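Local coordinates for malonyl CoA-ACP transacylase (Xanthomonas oryzae pv. oryzae, PDB 3K89), which probably transfers the malonyl group from malonyl-CoA to holo-acyl carrier protein, the step that supplies malonyl-ACP for fatty acid synthesis, at residues P160-F163 with I169-G172. Numbering follows the deposited sequence.
Sequences PANF and IVIG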
ATOM      1  N   PRO A 160      -5.552 -16.177  -0.098  1.00 15.89           N
ATOM      2  CA  PRO A 160      -5.660 -14.849   0.511  1.00 15.86           C
ATOM      3  C   PRO A 160      -4.460 -13.988   0.096  1.00 14.82           C
ATOM      4  O   PRO A 160      -3.301 -14.444   0.167  1.00 15.20           O
ATOM      5  CB  PRO A 160      -5.635 -15.140   2.019  1.00 16.82           C
ATOM      6  CG  PRO A 160      -5.119 -16.532   2.164  1.00 19.33           C
ATOM      7  CD  PRO A 160      -5.531 -17.260   0.903  1.00 16.92           C
ATOM      8  N   ALA A 161      -4.753 -12.776  -0.370  1.00 12.44           N
ATOM      9  CA  ALA A 161      -3.712 -11.845  -0.822  1.00 12.03           C
ATOM     10  C   ALA A 161      -3.604 -10.638   0.120  1.00 11.07           C
ATOM     11  O   ALA A 161      -2.515 -10.072   0.277  1.00 11.44           O
ATOM     12  CB  ALA A 161      -4.011 -11.377  -2.254  1.00 11.60           C
ATOM     13  N   ASN A 162      -4.712 -10.224   0.722  1.00 12.04           N
ATOM     14  CA  ASN A 162      -4.653  -9.194   1.775  1.00 11.75           C
ATOM     15  C   ASN A 162      -5.536  -9.616   2.944  1.00 12.46           C
ATOM     16  O   ASN A 162      -6.713  -9.925   2.730  1.00 13.45           O
ATOM     17  CB  ASN A 162      -5.283  -7.853   1.376  1.00 11.67           C
ATOM     18  CG  ASN A 162      -4.600  -7.102   0.214  1.00 11.41           C
ATOM     19  OD1 ASN A 162      -3.528  -7.439  -0.328  1.00 14.02           O
ATOM     20  ND2 ASN A 162      -5.247  -6.035  -0.144  1.00 10.54           N
ATOM     21  N   PHE A 163      -5.001  -9.553   4.156  1.00 12.22           N
ATOM     22  CA  PHE A 163      -5.824  -9.547   5.376  1.00 12.20           C
ATOM     23  C   PHE A 163      -6.009  -8.087   5.767  1.00 12.64           C
ATOM     24  O   PHE A 163      -5.129  -7.509   6.408  1.00 12.32           O
ATOM     25  CB  PHE A 163      -5.151 -10.367   6.487  1.00 12.50           C
ATOM     26  CG  PHE A 163      -5.041 -11.833   6.160  1.00 13.04           C
ATOM     27  CD1 PHE A 163      -6.131 -12.686   6.364  1.00 14.06           C
ATOM     28  CD2 PHE A 163      -3.857 -12.356   5.624  1.00 14.45           C
ATOM     29  CE1 PHE A 163      -6.033 -14.049   6.048  1.00 15.33           C
ATOM     30  CE2 PHE A 163      -3.753 -13.702   5.294  1.00 15.09           C
ATOM     31  CZ  PHE A 163      -4.842 -14.558   5.515  1.00 14.48           C
ATOM     32  N   ILE A 169     -11.185  -9.588   3.424  1.00 18.16           N
ATOM     33  CA  ILE A 169     -10.032 -10.300   2.877  1.00 18.35           C
ATOM     34  C   ILE A 169     -10.089 -10.155   1.378  1.00 16.94           C
ATOM     35  O   ILE A 169     -11.165 -10.240   0.768  1.00 17.01           O
ATOM     36  CB  ILE A 169     -10.030 -11.804   3.232  1.00 18.03           C
ATOM     37  CG1 ILE A 169      -9.878 -12.023   4.726  1.00 21.26           C
ATOM     38  CG2 ILE A 169      -8.914 -12.544   2.500  1.00 20.00           C
ATOM     39  CD1 ILE A 169      -9.872 -13.507   5.072  1.00 24.58           C
ATOM     40  N   VAL A 170      -8.936  -9.903   0.777  1.00 15.21           N
ATOM     41  CA  VAL A 170      -8.849  -9.922  -0.663  1.00 13.74           C
ATOM     42  C   VAL A 170      -8.170 -11.229  -1.042  1.00 13.74           C
ATOM     43  O   VAL A 170      -7.124 -11.583  -0.493  1.00 12.74           O
ATOM     44  CB  VAL A 170      -8.061  -8.698  -1.191  1.00 13.62           C
ATOM     45  CG1 VAL A 170      -7.872  -8.779  -2.716  1.00 13.56           C
ATOM     46  CG2 VAL A 170      -8.784  -7.429  -0.828  1.00 13.52           C
ATOM     47  N   ILE A 171      -8.783 -11.961  -1.968  1.00 12.63           N
ATOM     48  CA  ILE A 171      -8.177 -13.170  -2.518  1.00 12.60           C
ATOM     49  C   ILE A 171      -7.675 -12.892  -3.926  1.00 12.62           C
ATOM     50  O   ILE A 171      -8.119 -11.938  -4.556  1.00 13.31           O
ATOM     51  CB  ILE A 171      -9.166 -14.377  -2.538  1.00 12.45           C
ATOM     52  CG1 ILE A 171     -10.353 -14.122  -3.479  1.00 13.71           C
ATOM     53  CG2 ILE A 171      -9.671 -14.674  -1.119  1.00 13.67           C
ATOM     54  CD1 ILE A 171     -11.324 -15.319  -3.556  1.00 14.90           C
ATOM     55  N   GLY A 172      -6.712 -13.684  -4.372  1.00 12.65           N
ATOM     56  CA  GLY A 172      -6.137 -13.466  -5.684  1.00 12.26           C
ATOM     57  C   GLY A 172      -5.471 -14.691  -6.254  1.00 11.90           C
ATOM     58  O   GLY A 172      -5.212 -15.661  -5.544  1.00 12.42           O
TER
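A classic beta bulge interrupts the hairpin of strands 158-165 and 168-172, in the mixed sheet of the acyltransferase fold, where Ala161 and Asn162 together face Val170. Both of their amides donate hydrogen bonds to one acceptor: Ala161 N lies 2.7 Å from Val170 O, in the plane of that carbonyl, while Asn162 N reaches the same Val170 O at 3.0 Å, tilted 21° from the plane. Val170 N in turn donates a hydrogen bond of 3.0 Å to Asn162 O, an oxygen that also receives a CA-H...O contact from Ile169. The extra residue has a helix-like psi (Ala161, -32°), and its methyl group leans over the opposite strand, with CB 3.6 Å from Val170 O.

Beyond the bulge the pairing is regular. Asn162 and Val170 extend from the same face, side by side, and Asn162 CB packs 3.9 Å from Val170 CB. On the other face Phe163 and Ile169 run alongside each other. With CG1 of Ile169 beside its backbone N (chi1 -65°) and the chain extended beyond it, CD1 comes obliquely to the Phe163 ring, 4.0 Å from CE1. The CG2 branch of Ile169 instead approaches Pro160 CB at 4.2 Å, so that one isoleucine touches side chains before and after the bulge. Helix 142-152 lies against Pro160, Ile169 and Ile171, whereas the Asn162 side chain touches His93 and His203 and lies near a bound glycerol.

His203 and nearby Ser94 are the predicted active-site residues. Two amides sharing one carbonyl tie both residues of the bulge to the neighbouring strand, and the register shift is consistent with Asn162 being turned to the face of the predicted active site, while Phe163 lies on the face bearing Ile169.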